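Local atomic coordinates of mevalonate diphosphate decarboxylase (Legionella pneumophila, PDB entry 3LTO), a protein that probably catalyses the ATP-dependent decarboxylation of mevalonate diphosphate to isopentenyl diphosphate, a step of isoprenoid biosynthesis. Residues E56-T59 and A63-F66; Q73-D78 and P191-H196; S230-C235 and K269-K274; I234-F239 and H262-I267. One frame throughout, in Å; residues are numbered along the deposited sequence.

Following the chain from the N terminus, interaction 1 closes a short surface turn after strand 54-55, with three residues between its segments. Further on, interaction 2 closes a loop of more than a hundred residues and spans the two family regions, bringing helix 71-87 of the N-terminal one to helix 192-198 of the C-terminal one. Interactions 3 and 4 both join helix 228-247 to helix 258-274. They share Ile-234 and Cys-235, and the loop closed by interaction 4 nests within that of interaction 3, as expected for antiparallel helices. Interactions 1 and 3 lie on opposite sides of the chain's centre.

Interaction 1: residues E56-T59 and A63-F66; sequences EPLT and APEF
Leu-58 and Pro-64 face each other as a non-hydrogen-bonded antiparallel pair, their CA atoms 4.4 Å apart, in a single bridge with one backbone bond on each side. Glu-65 N donates to Pro-57 O at 2.9 Å, and Thr-59 N donates to Ala-63 O at 2.7 Å; both bonds are nearly straight. A proline suits position 64, where this pairing asks for no N-H. Ala-63 O is gripped twice, because Thr-59 OG1 also donates to it at 3.1 Å. With chi1 at 61°, that hydroxyl sits between its own backbone N and carbonyl carbon, turned back to the same acceptor. Apolar contact is thin: Leu-58 CD2 lies 3.7 Å from Pro-64 CA, beside the pyrrolidine ring. Glu-56 runs alongside Pro-64, pointing the same way, and brings OE2 to 3.6 Å from Pro-64 CG. Two waters stitch the edges. One donates to both Pro-57 O and Glu-65 O. The other donates to Leu-58 O and Glu-65 OE1, its two hydrogens bridging two acceptors that could not bond each other. The extended side chain of Glu-65 projects back across the 56-59 segment, which places OE1 there. Backbone bonds from Glu-56 to Ile-95 and from Leu-58 to Ser-97 attach 56-59 to strand 93-99, prolonging the pairing of strand 54-55. The arrangement is a small, hairpin-like turn at the solvent-facing margin of the mixed sheet in the N-terminal domain.

Interaction 2: residues Q73-D78 and P191-H196; sequences QKRFID and PSRVAH
Arg-75 and Arg-193 meet through their torsions: CG of Arg-75 stands opposite its carbonyl carbon (chi1 -61°), CG of Arg-193 opposite its backbone N (chi1 172°), and each side chain bends at chi2 and chi3. The side chains arrive from opposite directions, with guanidinium planes turned 53° apart. Arg-193 NH1 hangs over one face of the Arg-75 guanidinium, offset toward its rim, 3.2 Å from Arg-75 NH2. Since both are donors, no bond joins them; each has an acceptor of its own. Arg-75 NH2 is hydrogen-bonded to Gly-146 O, whereas Arg-193 NH1 makes a salt bridge to a bound sulfate, whose negative charge would ease the approach of the two cations. Arg-75 NE, buried here, has no partner in the model. The sulfate probably comes from the crystallisation liquor, but it may mark an anion pocket, consistent with a diphosphate substrate. Arg-193 leaves the first turn of helix 192-198, just after Pro-191 at the N-cap. Arg-75 also touches Phe-114 of helix 110-129, and its neighbour Phe-76 packs on that helix and on strand 93-99; the pair thus marks where helix 71-87, seated on these two elements, meets helix 192-198.

Interaction 3: residues S230-C235 and K269-K274; sequences SIYQIC and KFWNEK
Aromatic stacking carries the contact: Tyr-232 and Trp-271 lie face to face, the phenol ring over the five-membered ring of the indole with centroids 3.5 Å apart and planes within 9° of parallel. Trp-271 NE1 sits over the centre of the phenol, 3.4 Å from Tyr-232 CD1. In the other direction, Tyr-232 CD2 lies above the centre of the indole. The two side chains slide past each other in opposite directions, and the overlap therefore runs the length of the phenol: Tyr-232 CB comes to 3.5 Å from Trp-271 CZ2 at one end, while Tyr-232 OH passes 3.8 Å from Trp-271 CD1 at the other. Tyr-232 reaches across with CG opposite its backbone N. Trp-271 has an unusual first torsion of -104°, away from the staggered positions, which lays its indole flat against the phenol. A second aromatic partner, Trp-236, meets Tyr-232 with planes at about 60°.

One polar bond stands beside the stack, and none crosses it: Trp-271 NE1 donates to Pro-278 O, fixing the rotation of the indole and satisfying its only N-H in a buried setting. Well away from the stack, Lys-274 NZ forms a salt bridge with Glu-273 OE2 (3.1 Å) and a hydrogen bond with Gln-302. Its aliphatic CG covers one face of Phe-270.

The stack spans two successive helices, 228-247 and 258-274, beside strand 279-281, where Val-279 touches Ile-231. This is helix pairing against the antiparallel sheet of a GHMP-type C-terminal domain.

Interaction 4: residues I234-F239 and H262-I267; sequences ICWHEF and HILSVI
Trp-236 pushes the far corner of its indole against Leu-264: CH2 lies 3.8 Å from Leu-264 CB and 3.5 Å from the backbone atom Leu-264 O. That oxygen is at the ring's edge, near its plane, where the slightly positive C-H rim would probably suit it. The indole gets there because CG stands opposite the backbone N (chi1 -173°), which throws the long side chain out from its helix. Trp-236 and Leu-264 cross obliquely. From CZ3 the same six-membered ring reaches Ile-267 CG2 at 4.5 Å, one turn along the partner helix. Phe-239 adds a second, looser contact: its CZ touches Leu-264 CD2 at 4.4 Å and also stands over a face of the Trp-236 indole, so the two aromatic groups brace each other within the one helix while both address Leu-264. No hydrogen bond crosses the contact, which is wholly van der Waals apart from the carbonyl at the indole rim.

The helices are well separated. Their segment axes approach to 13.7 Å and run antiparallel at 160°, and the backbones are nearest at Trp-236 and Leu-264, with CA atoms 9.8 Å apart. Large side chains make up the distance, helped by strand 279-281, whose Val-280 touches both Trp-236 and Ile-267. Val-266 and Ile-267 also touch Phe-303 of helix 297-308. The antiparallel helix pair, joined through aromatic and aliphatic side chains, packs beside edge strand 279-281 in what is, by family, a GHMP-type C-terminal domain.

Interaction 1: residues E56-T59 and A63-F66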
loop_
_atom_site.group_PDB
_atom_site.type_symbol
_atom_site.label_atom_id
_atom_site.label_comp_id
_atom_site.label_asym_id
_atom_site.label_seq_id
_atom_site.Cartn_x
_atom_site.Cartn_y
_atom_site.Cartn_z
ATOM N N GLU A 56 -1.951 -26.181 20.535
ATOM C CA GLU A 56 -1.724 -27.615 20.505
ATOM C C GLU A 56 -1.737 -28.102 19.072
ATOM O O GLU A 56 -2.779 -28.484 18.548
ATOM C CB GLU A 56 -2.797 -28.336 21.313
ATOM C CG GLU A 56 -2.727 -29.853 21.248
ATOM C CD GLU A 56 -3.896 -30.500 21.966
ATOM O OE1 GLU A 56 -5.008 -29.939 21.879
ATOM O OE2 GLU A 56 -3.714 -31.566 22.605
ATOM N N PRO A 57 -0.574 -28.080 18.411
ATOM C CA PRO A 57 -0.510 -28.542 17.023
ATOM C C PRO A 57 -0.920 -30.020 16.968
ATOM O O PRO A 57 -0.697 -30.766 17.923
ATOM C CB PRO A 57 0.956 -28.320 16.659
ATOM C CG PRO A 57 1.658 -28.575 17.973
ATOM C CD PRO A 57 0.775 -27.817 18.946
ATOM N N LEU A 58 -1.529 -30.432 15.860
ATOM C CA LEU A 58 -1.984 -31.809 15.703
ATOM C C LEU A 58 -1.475 -32.419 14.408
ATOM O O LEU A 58 -1.160 -31.698 13.454
ATOM C CB LEU A 58 -3.517 -31.863 15.706
ATOM C CG LEU A 58 -4.293 -31.276 16.892
ATOM C CD1 LEU A 58 -5.786 -31.338 16.594
ATOM C CD2 LEU A 58 -3.967 -32.041 18.172
ATOM N N THR A 59 -1.393 -33.747 14.382
ATOM C CA THR A 59 -0.956 -34.466 13.189
ATOM C C THR A 59 -2.153 -34.596 12.254
ATOM O O THR A 59 -3.296 -34.351 12.650
ATOM C CB THR A 59 -0.450 -35.881 13.519
ATOM O OG1 THR A 59 -1.512 -36.643 14.109
ATOM C CG2 THR A 59 0.729 -35.813 14.468
ATOM N N ALA A 63 -4.131 -36.421 16.091
ATOM C CA ALA A 63 -3.481 -36.644 17.376
ATOM C C ALA A 63 -2.448 -35.559 17.664
ATOM O O ALA A 63 -1.848 -35.001 16.747
ATOM C CB ALA A 63 -2.811 -38.010 17.387
ATOM N N PRO A 64 -2.230 -35.248 18.948
ATOM C CA PRO A 64 -1.260 -34.225 19.337
ATOM C C PRO A 64 0.094 -34.443 18.690
ATOM O O PRO A 64 0.600 -35.565 18.648
ATOM C CB PRO A 64 -1.197 -34.375 20.849
ATOM C CG PRO A 64 -2.607 -34.728 21.192
ATOM C CD PRO A 64 -2.955 -35.755 20.129
ATOM N N GLU A 65 0.672 -33.366 18.172
ATOM C CA GLU A 65 1.983 -33.444 17.555
ATOM C C GLU A 65 3.016 -33.099 18.624
ATOM O O GLU A 65 2.781 -32.228 19.467
ATOM C CB GLU A 65 2.079 -32.449 16.398
ATOM C CG GLU A 65 3.418 -32.432 15.677
ATOM C CD GLU A 65 3.424 -31.437 14.530
ATOM O OE1 GLU A 65 2.600 -31.590 13.603
ATOM O OE2 GLU A 65 4.241 -30.498 14.556
ATOM N N PHE A 66 4.145 -33.799 18.604
ATOM C CA PHE A 66 5.197 -33.543 19.571
ATOM C C PHE A 66 5.952 -32.340 19.044
ATOM O O PHE A 66 6.635 -32.422 18.021
ATOM C CB PHE A 66 6.123 -34.758 19.695
ATOM C CG PHE A 66 7.114 -34.655 20.827
ATOM C CD1 PHE A 66 8.258 -33.885 20.702
ATOM C CD2 PHE A 66 6.889 -35.328 22.026
ATOM C CE1 PHE A 66 9.168 -33.784 21.751
ATOM C CE2 PHE A 66 7.793 -35.235 23.082
ATOM C CZ PHE A 66 8.935 -34.461 22.943
HETATM O O HOH W 1 0.719 -30.863 20.309
HETATM O O HOH W 2 0.756 -29.525 13.027
#

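Interaction 2: residues Q73-D78 and P191-H196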
loop_
_atom_site.group_PDB
_atom_site.type_symbol
_atom_site.label_atom_id
_atom_site.label_comp_id
_atom_site.label_asym_id
_atom_site.label_seq_id
_atom_site.Cartn_x
_atom_site.Cartn_y
_atom_site.Cartn_z
ATOM N N GLN A 73 5.544 -21.022 18.538
ATOM C CA GLN A 73 4.364 -20.898 19.371
ATOM C C GLN A 73 4.118 -19.442 19.747
ATOM O O GLN A 73 2.993 -18.963 19.690
ATOM C CB GLN A 73 4.536 -21.755 20.621
ATOM C CG GLN A 73 3.360 -21.736 21.564
ATOM C CD GLN A 73 3.485 -22.787 22.640
ATOM O OE1 GLN A 73 4.591 -23.179 23.013
ATOM N NE2 GLN A 73 2.357 -23.241 23.154
ATOM N N LYS A 74 5.181 -18.742 20.120
ATOM C CA LYS A 74 5.078 -17.340 20.499
ATOM C C LYS A 74 4.448 -16.496 19.392
ATOM O O LYS A 74 3.530 -15.713 19.645
ATOM C CB LYS A 74 6.461 -16.785 20.828
ATOM C CG LYS A 74 6.491 -15.285 20.941
ATOM C CD LYS A 74 7.914 -14.780 21.003
ATOM C CE LYS A 74 8.060 -13.469 20.270
ATOM N NZ LYS A 74 8.059 -13.704 18.804
ATOM N N ARG A 75 4.950 -16.661 18.173
ATOM C CA ARG A 75 4.447 -15.917 17.026
ATOM C C ARG A 75 2.989 -16.239 16.728
ATOM O O ARG A 75 2.194 -15.345 16.460
ATOM C CB ARG A 75 5.283 -16.235 15.780
ATOM C CG ARG A 75 6.755 -15.879 15.883
ATOM C CD ARG A 75 6.982 -14.397 15.661
ATOM N NE ARG A 75 6.563 -13.971 14.327
ATOM C CZ ARG A 75 6.680 -12.726 13.870
ATOM N NH1 ARG A 75 7.206 -11.779 14.640
ATOM N NH2 ARG A 75 6.271 -12.426 12.646
ATOM N N PHE A 76 2.645 -17.523 16.776
ATOM C CA PHE A 76 1.288 -17.967 16.465
ATOM C C PHE A 76 0.253 -17.458 17.466
ATOM O O PHE A 76 -0.809 -16.983 17.073
ATOM C CB PHE A 76 1.245 -19.502 16.383
ATOM C CG PHE A 76 0.275 -20.033 15.348
ATOM C CD1 PHE A 76 0.343 -19.598 14.024
ATOM C CD2 PHE A 76 -0.689 -20.976 15.693
ATOM C CE1 PHE A 76 -0.535 -20.095 13.058
ATOM C CE2 PHE A 76 -1.569 -21.479 14.739
ATOM C CZ PHE A 76 -1.492 -21.037 13.417
ATOM N N ILE A 77 0.567 -17.562 18.755
ATOM C CA ILE A 77 -0.333 -17.097 19.796
ATOM C C ILE A 77 -0.436 -15.565 19.742
ATOM O O ILE A 77 -1.537 -15.007 19.786
ATOM C CB ILE A 77 0.148 -17.602 21.183
ATOM C CG1 ILE A 77 -0.167 -19.101 21.302
ATOM C CG2 ILE A 77 -0.520 -16.817 22.311
ATOM C CD1 ILE A 77 0.353 -19.774 22.572
ATOM N N ASP A 78 0.699 -14.883 19.624
ATOM C CA ASP A 78 0.667 -13.422 19.532
ATOM C C ASP A 78 -0.266 -12.980 18.398
ATOM O O ASP A 78 -0.945 -11.959 18.507
ATOM C CB ASP A 78 2.062 -12.846 19.264
ATOM C CG ASP A 78 2.916 -12.780 20.507
ATOM O OD1 ASP A 78 2.364 -12.928 21.620
ATOM O OD2 ASP A 78 4.139 -12.562 20.368
ATOM N N PRO A 191 16.569 -21.802 10.557
ATOM C CA PRO A 191 15.164 -21.576 10.200
ATOM C C PRO A 191 14.998 -20.427 9.205
ATOM O O PRO A 191 15.786 -19.480 9.187
ATOM C CB PRO A 191 14.508 -21.260 11.544
ATOM C CG PRO A 191 15.337 -22.033 12.509
ATOM C CD PRO A 191 16.740 -21.762 12.020
ATOM N N SER A 192 13.964 -20.527 8.381
ATOM C CA SER A 192 13.662 -19.520 7.376
ATOM C C SER A 192 13.695 -18.117 7.981
ATOM O O SER A 192 14.318 -17.206 7.438
ATOM C CB SER A 192 12.284 -19.799 6.777
ATOM O OG SER A 192 11.955 -18.839 5.797
ATOM N N ARG A 193 13.016 -17.971 9.113
ATOM C CA ARG A 193 12.930 -16.714 9.848
ATOM C C ARG A 193 14.311 -16.135 10.178
ATOM O O ARG A 193 14.577 -14.960 9.938
ATOM C CB ARG A 193 12.130 -16.961 11.138
ATOM C CG ARG A 193 12.091 -15.816 12.132
ATOM C CD ARG A 193 11.177 -14.705 11.675
ATOM N NE ARG A 193 9.872 -15.206 11.258
ATOM C CZ ARG A 193 8.836 -14.424 10.977
ATOM N NH1 ARG A 193 8.955 -13.106 11.082
ATOM N NH2 ARG A 193 7.691 -14.955 10.572
ATOM N N VAL A 194 15.185 -16.967 10.735
ATOM C CA VAL A 194 16.529 -16.544 11.100
ATOM C C VAL A 194 17.401 -16.249 9.884
ATOM O O VAL A 194 18.184 -15.299 9.891
ATOM C CB VAL A 194 17.227 -17.611 11.979
ATOM C CG1 VAL A 194 18.706 -17.265 12.157
ATOM C CG2 VAL A 194 16.552 -17.681 13.342
ATOM N N ALA A 195 17.265 -17.063 8.838
ATOM C CA ALA A 195 18.049 -16.873 7.619
ATOM C C ALA A 195 17.787 -15.480 7.056
ATOM O O ALA A 195 18.695 -14.816 6.556
ATOM C CB ALA A 195 17.675 -17.937 6.581
ATOM N N HIS A 196 16.534 -15.051 7.136
ATOM C CA HIS A 196 16.136 -13.738 6.637
ATOM C C HIS A 196 16.853 -12.631 7.402
ATOM O O HIS A 196 17.051 -11.536 6.880
ATOM C CB HIS A 196 14.623 -13.569 6.771
ATOM C CG HIS A 196 13.831 -14.418 5.828
ATOM N ND1 HIS A 196 12.467 -14.578 5.940
ATOM C CD2 HIS A 196 14.204 -15.132 4.739
ATOM C CE1 HIS A 196 12.033 -15.353 4.963
ATOM N NE2 HIS A 196 13.068 -15.702 4.219
#

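Interaction 3: residues S230-C235 and K269-K274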
loop_
_atom_site.group_PDB
_atom_site.type_symbol
_atom_site.label_atom_id
_atom_site.label_comp_id
_atom_site.label_asym_id
_atom_site.label_seq_id
_atom_site.Cartn_x
_atom_site.Cartn_y
_atom_site.Cartn_z
ATOM N N SER A 230 11.962 -18.233 -20.498
ATOM C CA SER A 230 12.423 -17.057 -19.757
ATOM C C SER A 230 11.944 -17.077 -18.303
ATOM O O SER A 230 12.639 -16.581 -17.411
ATOM C CB SER A 230 11.951 -15.763 -20.423
ATOM O OG SER A 230 12.742 -15.456 -21.555
ATOM N N ILE A 231 10.754 -17.627 -18.068
ATOM C CA ILE A 231 10.224 -17.720 -16.711
ATOM C C ILE A 231 11.199 -18.620 -15.942
ATOM O O ILE A 231 11.642 -18.286 -14.836
ATOM C CB ILE A 231 8.792 -18.329 -16.700
ATOM C CG1 ILE A 231 7.828 -17.368 -17.402
ATOM C CG2 ILE A 231 8.324 -18.587 -15.263
ATOM C CD1 ILE A 231 6.393 -17.845 -17.469
ATOM N N TYR A 232 11.548 -19.747 -16.554
ATOM C CA TYR A 232 12.494 -20.690 -15.955
ATOM C C TYR A 232 13.815 -20.000 -15.585
ATOM O O TYR A 232 14.236 -20.041 -14.432
ATOM C CB TYR A 232 12.756 -21.834 -16.938
ATOM C CG TYR A 232 14.074 -22.563 -16.768
ATOM C CD1 TYR A 232 14.358 -23.290 -15.614
ATOM C CD2 TYR A 232 15.022 -22.560 -17.792
ATOM C CE1 TYR A 232 15.545 -23.997 -15.483
ATOM C CE2 TYR A 232 16.220 -23.267 -17.673
ATOM C CZ TYR A 232 16.474 -23.984 -16.518
ATOM O OH TYR A 232 17.644 -24.704 -16.408
ATOM N N GLN A 233 14.449 -19.355 -16.561
ATOM C CA GLN A 233 15.725 -18.676 -16.347
ATOM C C GLN A 233 15.662 -17.583 -15.284
ATOM O O GLN A 233 16.518 -17.509 -14.401
ATOM C CB GLN A 233 16.224 -18.097 -17.673
ATOM C CG GLN A 233 16.275 -19.136 -18.787
ATOM C CD GLN A 233 16.692 -18.559 -20.127
ATOM O OE1 GLN A 233 16.199 -17.513 -20.546
ATOM N NE2 GLN A 233 17.593 -19.253 -20.814
ATOM N N ILE A 234 14.652 -16.730 -15.368
ATOM C CA ILE A 234 14.495 -15.662 -14.394
ATOM C C ILE A 234 14.311 -16.237 -12.989
ATOM O O ILE A 234 14.992 -15.825 -12.051
ATOM C CB ILE A 234 13.280 -14.774 -14.738
ATOM C CG1 ILE A 234 13.458 -14.162 -16.132
ATOM C CG2 ILE A 234 13.130 -13.669 -13.702
ATOM C CD1 ILE A 234 12.208 -13.492 -16.655
ATOM N N CYS A 235 13.394 -17.186 -12.835
ATOM C CA CYS A 235 13.168 -17.772 -11.518
ATOM C C CYS A 235 14.428 -18.448 -11.005
ATOM O O CYS A 235 14.684 -18.473 -9.798
ATOM C CB CYS A 235 12.005 -18.769 -11.563
ATOM S SG CYS A 235 10.380 -17.990 -11.804
ATOM N N LYS A 269 20.659 -29.707 -17.769
ATOM C CA LYS A 269 20.976 -30.572 -18.897
ATOM C C LYS A 269 19.680 -31.075 -19.523
ATOM O O LYS A 269 19.577 -31.176 -20.743
ATOM C CB LYS A 269 21.833 -31.761 -18.447
ATOM C CG LYS A 269 23.270 -31.417 -18.069
ATOM C CD LYS A 269 23.996 -32.648 -17.522
ATOM C CE LYS A 269 25.442 -32.355 -17.134
ATOM N NZ LYS A 269 26.294 -32.041 -18.319
ATOM N N PHE A 270 18.694 -31.396 -18.684
ATOM C CA PHE A 270 17.405 -31.873 -19.182
ATOM C C PHE A 270 16.798 -30.797 -20.079
ATOM O O PHE A 270 16.329 -31.094 -21.172
ATOM C CB PHE A 270 16.443 -32.173 -18.027
ATOM C CG PHE A 270 15.132 -32.765 -18.470
ATOM C CD1 PHE A 270 15.037 -34.119 -18.800
ATOM C CD2 PHE A 270 13.990 -31.971 -18.570
ATOM C CE1 PHE A 270 13.826 -34.674 -19.223
ATOM C CE2 PHE A 270 12.775 -32.520 -18.994
ATOM C CZ PHE A 270 12.696 -33.872 -19.318
ATOM N N TRP A 271 16.826 -29.551 -19.607
ATOM C CA TRP A 271 16.292 -28.405 -20.346
ATOM C C TRP A 271 17.001 -28.198 -21.690
ATOM O O TRP A 271 16.359 -27.881 -22.693
ATOM C CB TRP A 271 16.434 -27.112 -19.523
ATOM C CG TRP A 271 15.154 -26.594 -18.889
ATOM C CD1 TRP A 271 14.748 -26.770 -17.597
ATOM C CD2 TRP A 271 14.142 -25.793 -19.520
ATOM N NE1 TRP A 271 13.552 -26.125 -17.382
ATOM C CE2 TRP A 271 13.157 -25.517 -18.545
ATOM C CE3 TRP A 271 13.974 -25.280 -20.814
ATOM C CZ2 TRP A 271 12.014 -24.749 -18.823
ATOM C CZ3 TRP A 271 12.832 -24.511 -21.093
ATOM C CH2 TRP A 271 11.871 -24.255 -20.100
ATOM N N ASN A 272 18.323 -28.362 -21.702
ATOM C CA ASN A 272 19.104 -28.184 -22.925
ATOM C C ASN A 272 18.758 -29.260 -23.941
ATOM O O ASN A 272 18.629 -28.993 -25.135
ATOM C CB ASN A 272 20.602 -28.250 -22.621
ATOM C CG ASN A 272 21.051 -27.165 -21.664
ATOM O OD1 ASN A 272 20.764 -25.986 -21.863
ATOM N ND2 ASN A 272 21.770 -27.560 -20.622
ATOM N N GLU A 273 18.610 -30.477 -23.439
ATOM C CA GLU A 273 18.289 -31.642 -24.246
ATOM C C GLU A 273 16.875 -31.588 -24.828
ATOM O O GLU A 273 16.693 -31.748 -26.030
ATOM C CB GLU A 273 18.435 -32.905 -23.389
ATOM C CG GLU A 273 18.169 -34.207 -24.131
ATOM C CD GLU A 273 17.759 -35.341 -23.202
ATOM O OE1 GLU A 273 18.425 -35.550 -22.165
ATOM O OE2 GLU A 273 16.767 -36.032 -23.512
ATOM N N LYS A 274 15.883 -31.363 -23.969
ATOM C CA LYS A 274 14.479 -31.324 -24.377
ATOM C C LYS A 274 13.998 -30.011 -24.983
ATOM O O LYS A 274 13.003 -29.989 -25.709
ATOM C CB LYS A 274 13.576 -31.654 -23.182
ATOM C CG LYS A 274 13.810 -33.012 -22.550
ATOM C CD LYS A 274 13.526 -34.139 -23.532
ATOM C CE LYS A 274 13.870 -35.485 -22.926
ATOM N NZ LYS A 274 13.723 -36.612 -23.894
#

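Interaction 4: residues I234-F239 and H262-I267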
loop_
_atom_site.group_PDB
_atom_site.type_symbol
_atom_site.label_atom_id
_atom_site.label_comp_id
_atom_site.label_asym_id
_atom_site.label_seq_id
_atom_site.Cartn_x
_atom_site.Cartn_y
_atom_site.Cartn_z
ATOM N N ILE A 234 14.652 -16.730 -15.368
ATOM C CA ILE A 234 14.495 -15.662 -14.394
ATOM C C ILE A 234 14.311 -16.237 -12.989
ATOM O O ILE A 234 14.992 -15.825 -12.051
ATOM C CB ILE A 234 13.280 -14.774 -14.738
ATOM C CG1 ILE A 234 13.458 -14.162 -16.132
ATOM C CG2 ILE A 234 13.130 -13.669 -13.702
ATOM C CD1 ILE A 234 12.208 -13.492 -16.655
ATOM N N CYS A 235 13.394 -17.186 -12.835
ATOM C CA CYS A 235 13.168 -17.772 -11.518
ATOM C C CYS A 235 14.428 -18.448 -11.005
ATOM O O CYS A 235 14.684 -18.473 -9.798
ATOM C CB CYS A 235 12.005 -18.769 -11.563
ATOM S SG CYS A 235 10.380 -17.990 -11.804
ATOM N N TRP A 236 15.210 -18.996 -11.932
ATOM C CA TRP A 236 16.457 -19.670 -11.595
ATOM C C TRP A 236 17.403 -18.636 -10.986
ATOM O O TRP A 236 17.954 -18.829 -9.898
ATOM C CB TRP A 236 17.059 -20.272 -12.870
ATOM C CG TRP A 236 18.271 -21.153 -12.695
ATOM C CD1 TRP A 236 19.582 -20.778 -12.790
ATOM C CD2 TRP A 236 18.275 -22.573 -12.480
ATOM N NE1 TRP A 236 20.400 -21.874 -12.655
ATOM C CE2 TRP A 236 19.624 -22.988 -12.463
ATOM C CE3 TRP A 236 17.267 -23.532 -12.299
ATOM C CZ2 TRP A 236 19.995 -24.325 -12.275
ATOM C CZ3 TRP A 236 17.634 -24.862 -12.113
ATOM C CH2 TRP A 236 18.990 -25.246 -12.104
ATOM N N HIS A 237 17.574 -17.529 -11.700
ATOM C CA HIS A 237 18.440 -16.449 -11.251
ATOM C C HIS A 237 17.960 -15.901 -9.914
ATOM O O HIS A 237 18.762 -15.630 -9.021
ATOM C CB HIS A 237 18.468 -15.337 -12.307
ATOM C CG HIS A 237 19.128 -15.741 -13.590
ATOM N ND1 HIS A 237 18.927 -15.069 -14.776
ATOM C CD2 HIS A 237 19.991 -16.747 -13.869
ATOM C CE1 HIS A 237 19.635 -15.646 -15.732
ATOM N NE2 HIS A 237 20.290 -16.666 -15.207
ATOM N N GLU A 238 16.646 -15.758 -9.776
ATOM C CA GLU A 238 16.055 -15.241 -8.550
ATOM C C GLU A 238 16.367 -16.066 -7.287
ATOM O O GLU A 238 16.872 -15.517 -6.305
ATOM C CB GLU A 238 14.540 -15.092 -8.737
ATOM C CG GLU A 238 13.757 -14.742 -7.471
ATOM C CD GLU A 238 13.891 -13.285 -7.041
ATOM O OE1 GLU A 238 14.680 -12.532 -7.649
ATOM O OE2 GLU A 238 13.194 -12.897 -6.080
ATOM N N PHE A 239 16.098 -17.373 -7.296
ATOM C CA PHE A 239 16.368 -18.151 -6.087
ATOM C C PHE A 239 17.858 -18.337 -5.809
ATOM O O PHE A 239 18.279 -18.406 -4.654
ATOM C CB PHE A 239 15.621 -19.503 -6.111
ATOM C CG PHE A 239 16.316 -20.605 -6.873
ATOM C CD1 PHE A 239 17.300 -21.384 -6.273
ATOM C CD2 PHE A 239 15.940 -20.897 -8.180
ATOM C CE1 PHE A 239 17.900 -22.441 -6.959
ATOM C CE2 PHE A 239 16.532 -21.949 -8.878
ATOM C CZ PHE A 239 17.515 -22.725 -8.265
ATOM N N HIS A 262 23.744 -31.578 -7.833
ATOM C CA HIS A 262 23.660 -32.668 -8.786
ATOM C C HIS A 262 22.324 -32.609 -9.505
ATOM O O HIS A 262 22.278 -32.621 -10.731
ATOM C CB HIS A 262 23.812 -34.022 -8.074
ATOM C CG HIS A 262 25.152 -34.215 -7.432
ATOM N ND1 HIS A 262 25.359 -35.086 -6.385
ATOM C CD2 HIS A 262 26.354 -33.648 -7.696
ATOM C CE1 HIS A 262 26.633 -35.048 -6.030
ATOM N NE2 HIS A 262 27.257 -34.182 -6.809
ATOM N N ILE A 263 21.236 -32.503 -8.749
ATOM C CA ILE A 263 19.919 -32.477 -9.366
ATOM C C ILE A 263 19.630 -31.171 -10.110
ATOM O O ILE A 263 18.930 -31.173 -11.118
ATOM C CB ILE A 263 18.808 -32.794 -8.320
ATOM C CG1 ILE A 263 17.473 -33.007 -9.035
ATOM C CG2 ILE A 263 18.698 -31.678 -7.290
ATOM C CD1 ILE A 263 17.538 -34.050 -10.161
ATOM N N LEU A 264 20.172 -30.055 -9.631
ATOM C CA LEU A 264 19.964 -28.786 -10.330
ATOM C C LEU A 264 20.673 -28.874 -11.684
ATOM O O LEU A 264 20.132 -28.464 -12.705
ATOM C CB LEU A 264 20.522 -27.609 -9.520
ATOM C CG LEU A 264 19.775 -27.271 -8.229
ATOM C CD1 LEU A 264 20.396 -26.050 -7.573
ATOM C CD2 LEU A 264 18.310 -27.016 -8.553
ATOM N N SER A 265 21.885 -29.423 -11.677
ATOM C CA SER A 265 22.671 -29.596 -12.894
ATOM C C SER A 265 21.927 -30.514 -13.858
ATOM O O SER A 265 21.917 -30.287 -15.066
ATOM C CB SER A 265 24.031 -30.211 -12.557
ATOM O OG SER A 265 24.776 -30.486 -13.728
ATOM N N VAL A 266 21.303 -31.552 -13.317
ATOM C CA VAL A 266 20.553 -32.481 -14.145
ATOM C C VAL A 266 19.379 -31.766 -14.811
ATOM O O VAL A 266 19.107 -31.964 -15.994
ATOM C CB VAL A 266 20.042 -33.678 -13.307
ATOM C CG1 VAL A 266 18.960 -34.436 -14.058
ATOM C CG2 VAL A 266 21.204 -34.621 -12.999
ATOM N N ILE A 267 18.690 -30.920 -14.059
ATOM C CA ILE A 267 17.558 -30.193 -14.616
ATOM C C ILE A 267 18.010 -29.298 -15.773
ATOM O O ILE A 267 17.328 -29.206 -16.790
ATOM C CB ILE A 267 16.848 -29.343 -13.525
ATOM C CG1 ILE A 267 16.149 -30.273 -12.530
ATOM C CG2 ILE A 267 15.834 -28.412 -14.159
ATOM C CD1 ILE A 267 15.681 -29.592 -11.261
#